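Local atomic coordinates of histidine triad (HIT) protein (Sinorhizobium meliloti, PDB entry 3NRD), a protein that probably binds nucleotides and may act on their phosphate groups, as other histidine triad proteins do, through this C-terminal HIT part of a longer polypeptide. Residues E9-D14 with V89-V94; L21-M26 with P41-I46; R32-L37 with G108-F113; E78-G83 with V96-E101. All blocks are in the same frame, centred on the assembly; numbering follows the deposited sequence.

Contact 1. Residues E9-D14 with V89-V94; sequences ERLERD and VRQLHV. With SO4 (sulfate ion), chain H.
R10 and V89 bring helix 9-14 closest to the loop 89-94, their CA atoms 7.2 Å apart, with no hydrogen bond between the segments. L11 carries the contact. Its CG lies 3.7 Å from V89 CG1. Its CD2 methyl sits over one face of the H93 ring, 3.8 Å from the centroid and 14° off the normal, in a CH-pi contact. The other methyl, CD1, reaches H93 CG and Q91 OE1, which accepts from D8 N just before the helix. H93 chi1 of 58° puts CG between the backbone N and the carbonyl carbon. ND1 then donates back to Q91 O at 2.7 Å, in the ring plane and nearly straight. This bond fixes the rotation of the ring and points NE2 at the sulfate, whose O2 it binds at 2.7 Å. With an alanine in place of H93, the sulfate would probably lose this donor and L11 CD2 its ring face. H95 NE2 and G86 N also bond to the sulfate, and V89 N does so weakly. H93 and H95 alternate as in the histidine triad motif, with Q91 at the place of the first histidine. The sulfate probably marks the phosphate site of the HIT fold.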
# COMPACT_ATOMS: atom_id res chain seq x y z
N GLU A 9 0.47 -20.40 -4.88
CA GLU A 9 0.23 -20.84 -6.27
C GLU A 9 -0.44 -19.78 -7.17
O GLU A 9 -0.16 -19.72 -8.37
CB GLU A 9 -0.60 -22.14 -6.34
CG GLU A 9 0.24 -23.44 -6.30
N ARG A 10 -1.30 -18.93 -6.60
CA ARG A 10 -1.97 -17.92 -7.40
C ARG A 10 -1.01 -16.79 -7.77
O ARG A 10 -1.13 -16.24 -8.88
CB ARG A 10 -3.21 -17.38 -6.71
CG ARG A 10 -4.33 -18.45 -6.63
CD ARG A 10 -5.22 -18.21 -5.47
NE ARG A 10 -4.50 -18.36 -4.20
CZ ARG A 10 -5.01 -18.08 -3.00
NH1 ARG A 10 -6.27 -17.66 -2.87
NH2 ARG A 10 -4.26 -18.25 -1.92
N LEU A 11 -0.04 -16.50 -6.89
CA LEU A 11 1.04 -15.55 -7.23
C LEU A 11 2.04 -16.15 -8.22
O LEU A 11 2.66 -15.42 -9.05
CB LEU A 11 1.79 -15.09 -5.98
CG LEU A 11 1.06 -14.32 -4.87
CD1 LEU A 11 2.01 -13.86 -3.74
CD2 LEU A 11 0.37 -13.11 -5.42
N GLU A 12 2.24 -17.46 -8.11
CA GLU A 12 3.02 -18.24 -9.07
C GLU A 12 2.39 -18.11 -10.45
O GLU A 12 3.07 -17.79 -11.43
CB GLU A 12 3.06 -19.71 -8.63
CG GLU A 12 3.89 -20.66 -9.49
CD GLU A 12 5.34 -20.58 -9.13
OE1 GLU A 12 5.71 -21.15 -8.08
OE2 GLU A 12 6.10 -19.94 -9.89
N ARG A 13 1.09 -18.34 -10.50
CA ARG A 13 0.35 -18.29 -11.76
C ARG A 13 0.27 -16.88 -12.36
O ARG A 13 0.49 -16.73 -13.55
CB ARG A 13 -1.07 -18.83 -11.58
CG ARG A 13 -1.77 -19.09 -12.92
CD ARG A 13 -3.20 -19.54 -12.75
NE ARG A 13 -3.99 -18.47 -12.12
CZ ARG A 13 -4.75 -18.57 -11.02
NH1 ARG A 13 -4.90 -19.72 -10.35
NH2 ARG A 13 -5.40 -17.49 -10.60
N ASP A 14 -0.07 -15.87 -11.55
CA ASP A 14 -0.38 -14.54 -12.07
C ASP A 14 0.82 -13.64 -12.31
O ASP A 14 0.66 -12.59 -12.91
CB ASP A 14 -1.39 -13.82 -11.14
CG ASP A 14 -2.79 -14.43 -11.18
OD1 ASP A 14 -3.12 -15.23 -12.08
OD2 ASP A 14 -3.58 -14.09 -10.29
N VAL A 89 -5.11 -13.34 -2.02
CA VAL A 89 -3.99 -14.16 -1.62
C VAL A 89 -3.47 -13.66 -0.31
O VAL A 89 -2.99 -12.52 -0.22
CB VAL A 89 -2.90 -14.02 -2.68
CG1 VAL A 89 -1.58 -14.71 -2.26
CG2 VAL A 89 -3.43 -14.53 -3.98
N ARG A 90 -3.52 -14.49 0.72
CA ARG A 90 -3.13 -14.07 2.09
C ARG A 90 -1.64 -13.96 2.35
O ARG A 90 -1.25 -13.18 3.19
CB ARG A 90 -3.72 -15.01 3.15
CG ARG A 90 -5.18 -14.78 3.37
CD ARG A 90 -5.44 -13.42 4.03
NE ARG A 90 -6.80 -12.98 3.74
CZ ARG A 90 -7.84 -13.09 4.57
NH1 ARG A 90 -7.72 -13.58 5.81
NH2 ARG A 90 -9.01 -12.67 4.14
N GLN A 91 -0.84 -14.76 1.68
CA GLN A 91 0.60 -14.61 1.71
C GLN A 91 0.99 -13.15 1.39
O GLN A 91 0.55 -12.60 0.38
CB GLN A 91 1.23 -15.54 0.70
CG GLN A 91 2.73 -15.50 0.68
CD GLN A 91 3.30 -16.58 -0.18
OE1 GLN A 91 3.25 -16.49 -1.41
NE2 GLN A 91 3.81 -17.62 0.44
N LEU A 92 1.78 -12.55 2.29
CA LEU A 92 2.14 -11.16 2.21
C LEU A 92 2.81 -10.89 0.85
O LEU A 92 3.76 -11.55 0.49
CB LEU A 92 3.10 -10.76 3.35
CG LEU A 92 3.68 -9.31 3.30
CD1 LEU A 92 2.56 -8.21 3.21
CD2 LEU A 92 4.57 -9.05 4.51
N HIS A 93 2.27 -9.94 0.09
CA HIS A 93 2.93 -9.45 -1.10
C HIS A 93 2.61 -7.99 -1.28
O HIS A 93 1.49 -7.55 -0.97
CB HIS A 93 2.56 -10.29 -2.31
CG HIS A 93 1.10 -10.33 -2.59
ND1 HIS A 93 0.20 -10.98 -1.76
CD2 HIS A 93 0.38 -9.83 -3.62
CE1 HIS A 93 -1.02 -10.84 -2.26
NE2 HIS A 93 -0.93 -10.12 -3.37
N VAL A 94 3.60 -7.22 -1.75
CA VAL A 94 3.46 -5.78 -1.85
C VAL A 94 3.46 -5.45 -3.31
O VAL A 94 4.44 -5.76 -4.01
CB VAL A 94 4.58 -5.03 -1.16
CG1 VAL A 94 4.41 -3.53 -1.36
CG2 VAL A 94 4.63 -5.38 0.34
S SO4 H . -4.13 -9.01 -3.53
O1 SO4 H . -3.27 -8.03 -2.86
O2 SO4 H . -3.30 -9.64 -4.53
O3 SO4 H . -4.58 -10.05 -2.64
O4 SO4 H . -5.29 -8.47 -4.15

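Contact 2. Residues L21-M26 with P41-I46; sequences LGLCQM and PQRADI. With SO4 (sulfate ion), chain I; SO4 (sulfate ion), chain G.
C24 and P41 form an antiparallel, non-hydrogen-bonded pair at the end where strand 24-29 begins and strand 36-41 finishes, two neighbours in the antiparallel sheet of the HIT fold. Their CA atoms are 4.0 Å apart. C24 SG rests on the proline ring, 3.8 Å from P41 CD. Just beyond the pair the chain leaves the sheet through an inverse gamma turn centred on Q42. L23 O holds this turn with two bonds from the same residue. Q42 N donates at 2.9 Å, and Q42 NE2 comes in over the opposite face of the carbonyl plane at 3.1 Å. The NE2 group, shared between two acceptors, also binds O4 of a sulfate, probably from the crystallisation liquor. L23 CG is anti to the backbone N (chi1 176°), which carries the side chain obliquely across P41, where L23 CG meets P41 CB at 3.9 Å. L23 CD1 touches R43 NE, and the R43 guanidinium is salt-bridged to D56. On helix 54-75, E63 accepts from the backbone N atoms of L23 and C24. The Q25 and Q42 amides are turned 79° apart, and Q25 NE2 donates to Q42 OE1 at 3.0 Å (N-H...O angle 161°).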
# COMPACT_ATOMS: atom_id res chain seq x y z
N LEU A 21 15.54 -10.13 -4.47
CA LEU A 21 16.33 -9.15 -3.74
C LEU A 21 16.91 -9.91 -2.55
O LEU A 21 17.30 -11.06 -2.74
CB LEU A 21 15.47 -7.94 -3.39
CG LEU A 21 14.89 -7.15 -4.57
CD1 LEU A 21 14.01 -6.01 -4.04
CD2 LEU A 21 15.96 -6.62 -5.51
N GLY A 22 17.05 -9.32 -1.37
CA GLY A 22 17.51 -10.06 -0.21
C GLY A 22 16.40 -10.83 0.48
O GLY A 22 16.48 -12.03 0.75
N LEU A 23 15.38 -10.09 0.84
CA LEU A 23 14.23 -10.66 1.51
C LEU A 23 13.15 -11.07 0.51
O LEU A 23 12.54 -12.13 0.70
CB LEU A 23 13.67 -9.65 2.48
CG LEU A 23 12.38 -10.04 3.22
CD1 LEU A 23 12.55 -11.31 4.00
CD2 LEU A 23 11.96 -8.85 4.12
N CYS A 24 12.89 -10.22 -0.50
CA CYS A 24 11.73 -10.36 -1.37
C CYS A 24 12.06 -10.98 -2.72
O CYS A 24 13.01 -10.55 -3.37
CB CYS A 24 11.08 -9.03 -1.61
SG CYS A 24 10.23 -8.37 -0.18
N GLN A 25 11.27 -11.98 -3.13
CA GLN A 25 11.16 -12.34 -4.54
C GLN A 25 10.41 -11.23 -5.26
O GLN A 25 9.49 -10.64 -4.69
CB GLN A 25 10.39 -13.64 -4.71
CG GLN A 25 11.14 -14.88 -4.24
CD GLN A 25 10.31 -16.14 -4.31
OE1 GLN A 25 9.34 -16.22 -5.05
NE2 GLN A 25 10.68 -17.15 -3.49
N MSE A 26 10.81 -10.96 -6.50
CA MSE A 26 10.15 -9.97 -7.36
C MSE A 26 9.46 -10.68 -8.49
O MSE A 26 10.06 -11.55 -9.15
CB MSE A 26 11.15 -9.02 -7.99
CG MSE A 26 11.88 -8.16 -7.06
SE MSE A 26 13.02 -6.84 -7.99
CE MSE A 26 11.57 -6.03 -8.92
N PRO A 41 8.04 -11.16 0.36
CA PRO A 41 9.06 -11.49 1.37
C PRO A 41 9.06 -12.98 1.61
O PRO A 41 8.01 -13.56 1.84
CB PRO A 41 8.57 -10.79 2.63
CG PRO A 41 7.51 -9.88 2.23
CD PRO A 41 7.05 -10.20 0.88
N GLN A 42 10.24 -13.58 1.63
CA GLN A 42 10.37 -15.04 1.69
C GLN A 42 10.39 -15.54 3.13
O GLN A 42 11.33 -16.20 3.57
CB GLN A 42 11.61 -15.45 0.95
CG GLN A 42 11.63 -15.00 -0.49
CD GLN A 42 12.97 -15.28 -1.13
OE1 GLN A 42 13.08 -16.20 -1.92
NE2 GLN A 42 13.98 -14.49 -0.78
N ARG A 43 9.32 -15.22 3.86
CA ARG A 43 9.07 -15.71 5.21
C ARG A 43 7.75 -16.48 5.20
O ARG A 43 6.77 -16.02 4.65
CB ARG A 43 9.01 -14.54 6.20
CG ARG A 43 10.20 -13.62 6.24
CD ARG A 43 11.46 -14.34 6.67
NE ARG A 43 12.60 -13.45 6.93
CZ ARG A 43 13.89 -13.81 6.95
NH1 ARG A 43 14.27 -15.05 6.65
NH2 ARG A 43 14.80 -12.89 7.22
N ALA A 44 7.74 -17.65 5.82
CA ALA A 44 6.56 -18.51 5.88
C ALA A 44 5.43 -17.91 6.72
O ALA A 44 5.68 -17.25 7.72
CB ALA A 44 6.94 -19.89 6.44
N ASP A 45 4.21 -18.15 6.27
CA ASP A 45 2.98 -17.83 6.99
C ASP A 45 2.86 -16.38 7.47
O ASP A 45 2.44 -16.16 8.59
CB ASP A 45 2.81 -18.80 8.18
CG ASP A 45 2.94 -20.24 7.75
OD1 ASP A 45 2.39 -20.62 6.69
OD2 ASP A 45 3.63 -20.99 8.47
N ILE A 46 3.26 -15.42 6.63
CA ILE A 46 3.12 -14.01 6.95
C ILE A 46 1.96 -13.46 6.13
O ILE A 46 1.95 -13.62 4.90
CB ILE A 46 4.43 -13.19 6.66
CG1 ILE A 46 5.62 -13.70 7.51
CG2 ILE A 46 4.20 -11.65 6.84
CD1 ILE A 46 5.42 -13.71 9.05
S SO4 I . 18.50 -14.09 -1.03
O1 SO4 I . 19.14 -12.82 -1.27
O2 SO4 I . 19.17 -15.05 -1.90
O3 SO4 I . 18.65 -14.46 0.38
O4 SO4 I . 17.08 -13.99 -1.35
S SO4 G . 10.63 -18.82 8.20
O1 SO4 G . 10.64 -17.50 8.79
O2 SO4 G . 11.98 -19.32 8.17
O3 SO4 G . 9.81 -19.65 9.05
O4 SO4 G . 10.09 -18.77 6.84

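Contact 3. Residues R32-L37 with G108-F113; sequences RRWPWL and GPVWGF
V110 puts one methyl on each of two tryptophans. CG1 lies over the centre of the W34 five-membered ring, 3.4 Å from its centroid. CG2 sits over the six-membered ring of W36, 3.7 Å from the centroid. Both are CH-pi contacts. With chi1 at -50°, CG1 is anti to the carbonyl carbon and faces W34, while CG2 faces W36. F113 CD2 meets the edge of W34 at CZ2, 3.9 Å away. Next comes R33, whose NH1 and NH2 both grip F113 O end-on, each at 2.8 Å. The guanidinium also lies face-on against CH2 of W34. A type II beta turn from V110 to F113 sets V110 and F113 facing R33 and W34. W36 CZ2 touches W111 NE1 at 3.7 Å. Further out, W34 NE1 donates to P104 O, W36 NE1 bonds to H95 ND1, and D31 holds R33 in a salt bridge. Replacing W34 by an alanine is likely to open a gap under V110 CG1 and leave P104 O without its indole donor. The contact lies at the start of strand 36-41, beside strand 94-99, where W36 and W111 pack on I97. P35 and L37 reach helix 121-134, and W111 touches L85 of the second subunit.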
# COMPACT_ATOMS: atom_id res chain seq x y z
N ARG A 32 -0.10 -6.28 -18.58
CA ARG A 32 0.65 -5.18 -19.18
C ARG A 32 -0.07 -3.81 -19.18
O ARG A 32 0.54 -2.81 -19.57
CB ARG A 32 1.15 -5.55 -20.60
CG ARG A 32 0.15 -5.46 -21.74
CD ARG A 32 0.86 -5.50 -23.13
NE ARG A 32 2.12 -4.72 -23.21
N ARG A 33 -1.33 -3.74 -18.76
CA ARG A 33 -2.06 -2.46 -18.73
C ARG A 33 -1.39 -1.42 -17.84
O ARG A 33 -1.49 -0.24 -18.15
CB ARG A 33 -3.49 -2.66 -18.28
CG ARG A 33 -4.33 -3.43 -19.31
CD ARG A 33 -5.73 -3.60 -18.78
NE ARG A 33 -5.76 -4.48 -17.60
CZ ARG A 33 -6.80 -4.58 -16.77
NH1 ARG A 33 -7.95 -3.89 -16.97
NH2 ARG A 33 -6.73 -5.43 -15.74
N TRP A 34 -0.72 -1.86 -16.76
CA TRP A 34 0.14 -0.97 -15.97
C TRP A 34 1.42 -1.73 -15.64
O TRP A 34 1.35 -2.94 -15.40
CB TRP A 34 -0.51 -0.51 -14.67
CG TRP A 34 -1.91 -0.12 -14.76
CD1 TRP A 34 -2.41 1.13 -14.93
CD2 TRP A 34 -3.02 -1.00 -14.67
NE1 TRP A 34 -3.78 1.09 -14.94
CE2 TRP A 34 -4.18 -0.21 -14.77
CE3 TRP A 34 -3.16 -2.39 -14.50
CZ2 TRP A 34 -5.45 -0.77 -14.71
CZ3 TRP A 34 -4.43 -2.93 -14.46
CH2 TRP A 34 -5.56 -2.13 -14.59
N PRO A 35 2.58 -1.06 -15.64
CA PRO A 35 3.78 -1.78 -15.14
C PRO A 35 3.66 -2.03 -13.64
O PRO A 35 3.65 -1.09 -12.82
CB PRO A 35 4.94 -0.85 -15.49
CG PRO A 35 4.37 0.18 -16.47
CD PRO A 35 2.91 0.26 -16.21
N TRP A 36 3.59 -3.31 -13.29
CA TRP A 36 3.08 -3.76 -11.99
C TRP A 36 3.95 -4.90 -11.51
O TRP A 36 4.04 -5.94 -12.18
CB TRP A 36 1.64 -4.18 -12.20
CG TRP A 36 0.86 -4.65 -11.05
CD1 TRP A 36 1.29 -4.91 -9.79
CD2 TRP A 36 -0.51 -4.99 -11.08
NE1 TRP A 36 0.27 -5.39 -9.04
CE2 TRP A 36 -0.86 -5.45 -9.81
CE3 TRP A 36 -1.49 -4.95 -12.08
CZ2 TRP A 36 -2.15 -5.87 -9.49
CZ3 TRP A 36 -2.77 -5.37 -11.78
CH2 TRP A 36 -3.09 -5.82 -10.49
N LEU A 37 4.62 -4.67 -10.39
CA LEU A 37 5.50 -5.62 -9.75
C LEU A 37 4.90 -6.03 -8.44
O LEU A 37 4.16 -5.25 -7.79
CB LEU A 37 6.84 -4.99 -9.47
CG LEU A 37 7.53 -4.35 -10.69
CD1 LEU A 37 8.87 -3.79 -10.27
CD2 LEU A 37 7.69 -5.34 -11.84
N GLY A 108 -8.25 5.92 -10.47
CA GLY A 108 -8.65 4.85 -9.57
C GLY A 108 -7.61 3.76 -9.43
O GLY A 108 -6.54 3.80 -10.08
N PRO A 109 -7.91 2.76 -8.60
CA PRO A 109 -6.97 1.66 -8.41
C PRO A 109 -6.91 0.66 -9.58
O PRO A 109 -7.87 0.53 -10.35
CB PRO A 109 -7.54 0.97 -7.19
CG PRO A 109 -9.03 1.28 -7.24
CD PRO A 109 -9.15 2.60 -7.82
N VAL A 110 -5.76 -0.00 -9.74
CA VAL A 110 -5.63 -1.06 -10.76
C VAL A 110 -6.40 -2.32 -10.32
O VAL A 110 -6.96 -3.02 -11.16
CB VAL A 110 -4.15 -1.39 -11.10
CG1 VAL A 110 -3.41 -0.09 -11.41
CG2 VAL A 110 -3.44 -2.21 -9.99
N TRP A 111 -6.48 -2.52 -9.00
CA TRP A 111 -7.01 -3.75 -8.40
C TRP A 111 -8.48 -3.90 -8.70
O TRP A 111 -9.28 -2.99 -8.45
CB TRP A 111 -6.77 -3.73 -6.88
CG TRP A 111 -5.31 -3.59 -6.55
CD1 TRP A 111 -4.34 -4.50 -6.77
CD2 TRP A 111 -4.67 -2.45 -5.98
NE1 TRP A 111 -3.12 -4.01 -6.39
CE2 TRP A 111 -3.29 -2.75 -5.89
CE3 TRP A 111 -5.11 -1.21 -5.52
CZ2 TRP A 111 -2.36 -1.87 -5.34
CZ3 TRP A 111 -4.18 -0.32 -5.00
CH2 TRP A 111 -2.82 -0.66 -4.92
N GLY A 112 -8.82 -5.05 -9.27
CA GLY A 112 -10.18 -5.36 -9.63
C GLY A 112 -10.72 -4.69 -10.87
O GLY A 112 -11.89 -4.87 -11.19
N PHE A 113 -9.87 -3.94 -11.60
CA PHE A 113 -10.34 -3.22 -12.77
C PHE A 113 -10.17 -4.07 -14.04
O PHE A 113 -9.05 -4.41 -14.44
CB PHE A 113 -9.60 -1.89 -12.97
CG PHE A 113 -10.07 -1.14 -14.19
CD1 PHE A 113 -11.31 -0.54 -14.20
CD2 PHE A 113 -9.28 -1.07 -15.34
CE1 PHE A 113 -11.76 0.13 -15.32
CE2 PHE A 113 -9.72 -0.40 -16.48
CZ PHE A 113 -10.96 0.21 -16.47

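Contact 4. Residues E78-G83 with V96-E101; sequences EKINIG and VIARRE
K79 and R99, and N81 and I97, are the hydrogen-bonded pairs joining strands 79-83 and 96-99. K79 N donates to R99 O, and R99 N returns to K79 O at 2.7 Å. N81 N donates to I97 O at 2.9 Å, and I97 N answers to N81 O. E78 and K79 both face R99, which makes a classic beta bulge. The strands are two arms of an antiparallel hairpin, at 154° to each other, and strand 79-84 is the outermost of the sheet within the chain. I82 and G83 pair with a strand of the second subunit, so the sheet continues across the dimer.

Apolar contacts lie on the I80, A98 and V96 face. I80 CG2 meets V96 CG1 at 3.9 Å, and I80 CD1 packs on A98; helix 54-75 covers this side.

Polar side chains work on the other face. R99 is bent at chi2 and chi3 (-67° and -57°), which curls NH1 back to N81 OD1 at 3.0 Å. D103 salt-bridges R99 NE, and N81 ND2 also bonds N87 of the second subunit. K79 NZ donates to I80 O and bridges E48 of that subunit.

At the open end of the hairpin E78 OE1 takes E101 N at 2.8 Å, from above its carboxylate plane. Water 1 donates to E78 OE2 at 2.7 Å and to E101 O.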
# COMPACT_ATOMS: atom_id res chain seq x y z
N GLU A 78 4.42 9.03 -13.82
CA GLU A 78 4.09 10.21 -12.98
C GLU A 78 4.00 9.89 -11.48
O GLU A 78 4.34 10.72 -10.65
CB GLU A 78 2.79 10.83 -13.45
CG GLU A 78 2.94 11.46 -14.82
CD GLU A 78 1.63 11.69 -15.56
OE1 GLU A 78 0.53 11.63 -14.94
OE2 GLU A 78 1.74 11.92 -16.78
N LYS A 79 3.52 8.68 -11.16
CA LYS A 79 3.24 8.31 -9.78
C LYS A 79 3.34 6.81 -9.57
O LYS A 79 2.86 6.02 -10.41
CB LYS A 79 1.84 8.79 -9.38
CG LYS A 79 1.51 8.71 -7.89
CD LYS A 79 2.28 9.74 -7.07
CE LYS A 79 1.98 9.59 -5.57
NZ LYS A 79 2.51 8.33 -5.02
N ILE A 80 3.96 6.41 -8.48
CA ILE A 80 3.94 5.03 -8.03
C ILE A 80 2.79 4.82 -7.03
O ILE A 80 2.52 5.71 -6.21
CB ILE A 80 5.27 4.63 -7.36
CG1 ILE A 80 6.45 4.73 -8.35
CG2 ILE A 80 5.23 3.20 -6.80
CD1 ILE A 80 6.38 3.73 -9.52
N ASN A 81 2.13 3.66 -7.12
CA ASN A 81 1.15 3.20 -6.15
C ASN A 81 1.73 1.95 -5.49
O ASN A 81 2.18 1.06 -6.19
CB ASN A 81 -0.18 2.82 -6.79
CG ASN A 81 -0.93 4.00 -7.42
OD1 ASN A 81 -1.90 3.78 -8.11
ND2 ASN A 81 -0.49 5.23 -7.17
N ILE A 82 1.72 1.91 -4.16
CA ILE A 82 2.23 0.79 -3.38
C ILE A 82 1.09 0.24 -2.58
O ILE A 82 0.34 1.02 -1.98
CB ILE A 82 3.33 1.24 -2.42
CG1 ILE A 82 4.58 1.64 -3.22
CG2 ILE A 82 3.65 0.12 -1.44
CD1 ILE A 82 5.58 2.42 -2.45
N GLY A 83 0.96 -1.08 -2.51
CA GLY A 83 -0.22 -1.68 -1.85
C GLY A 83 0.04 -3.03 -1.25
O GLY A 83 0.73 -3.83 -1.86
N VAL A 96 3.72 -2.84 -6.32
CA VAL A 96 4.44 -1.61 -6.65
C VAL A 96 4.16 -1.34 -8.11
O VAL A 96 4.66 -2.05 -8.98
CB VAL A 96 5.95 -1.74 -6.44
CG1 VAL A 96 6.66 -0.38 -6.75
CG2 VAL A 96 6.25 -2.23 -5.04
N ILE A 97 3.33 -0.33 -8.36
CA ILE A 97 2.69 -0.16 -9.65
C ILE A 97 3.02 1.23 -10.20
O ILE A 97 2.89 2.22 -9.47
CB ILE A 97 1.17 -0.26 -9.55
CG1 ILE A 97 0.71 -1.60 -8.93
CG2 ILE A 97 0.56 -0.08 -10.93
CD1 ILE A 97 -0.52 -1.47 -8.09
N ALA A 98 3.41 1.31 -11.46
CA ALA A 98 3.73 2.59 -12.14
C ALA A 98 2.47 3.17 -12.78
O ALA A 98 1.81 2.49 -13.55
CB ALA A 98 4.77 2.38 -13.20
N ARG A 99 2.17 4.43 -12.52
CA ARG A 99 0.95 5.07 -13.00
C ARG A 99 1.17 6.42 -13.68
O ARG A 99 2.17 7.12 -13.42
CB ARG A 99 -0.03 5.35 -11.87
CG ARG A 99 -0.37 4.20 -10.98
CD ARG A 99 -1.15 3.13 -11.66
NE ARG A 99 -2.40 3.56 -12.28
CZ ARG A 99 -3.59 3.66 -11.70
NH1 ARG A 99 -3.77 3.38 -10.41
NH2 ARG A 99 -4.64 4.02 -12.45
N ARG A 100 0.19 6.81 -14.49
CA ARG A 100 0.19 8.11 -15.08
C ARG A 100 -1.23 8.46 -15.49
O ARG A 100 -2.05 7.59 -15.78
CB ARG A 100 1.16 8.14 -16.27
CG ARG A 100 0.68 7.41 -17.54
CD ARG A 100 1.76 6.56 -18.13
NE ARG A 100 2.94 7.34 -18.54
CZ ARG A 100 4.22 6.96 -18.44
NH1 ARG A 100 4.57 5.79 -17.88
NH2 ARG A 100 5.18 7.77 -18.91
N GLU A 101 -1.50 9.75 -15.52
CA GLU A 101 -2.77 10.25 -16.04
C GLU A 101 -3.04 9.68 -17.42
O GLU A 101 -2.15 9.60 -18.28
CB GLU A 101 -2.80 11.77 -16.06
CG GLU A 101 -4.15 12.36 -16.53
CD GLU A 101 -4.19 13.89 -16.46
OE1 GLU A 101 -3.18 14.48 -16.01
OE2 GLU A 101 -5.22 14.48 -16.85
O HOH W 1 0.28 10.69 -18.67
O HOH W 2 -0.13 14.20 -16.67

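How the contacts relate
From the N terminus, contact 1 opens at helix 9-14 and closes a long loop at residues 89-94. Contact 2 opens and closes within it, tying residues 21-26 to 41-46. Residues 32-37 lie between those two segments, so contact 3, which closes only at 108-113, crosses contacts 1 and 2. Contact 4 opens at 78-83, after contact 2 has closed. It crosses contact 1 and falls wholly within the span of contact 3. Contacts 2, 3 and 4 all reach one antiparallel sheet. Contact 1 joins contact 2 through L92 and I46, and contact 4 through V94 and I82. P35 with A98 joins contacts 3 and 4, both of which touch the second subunit.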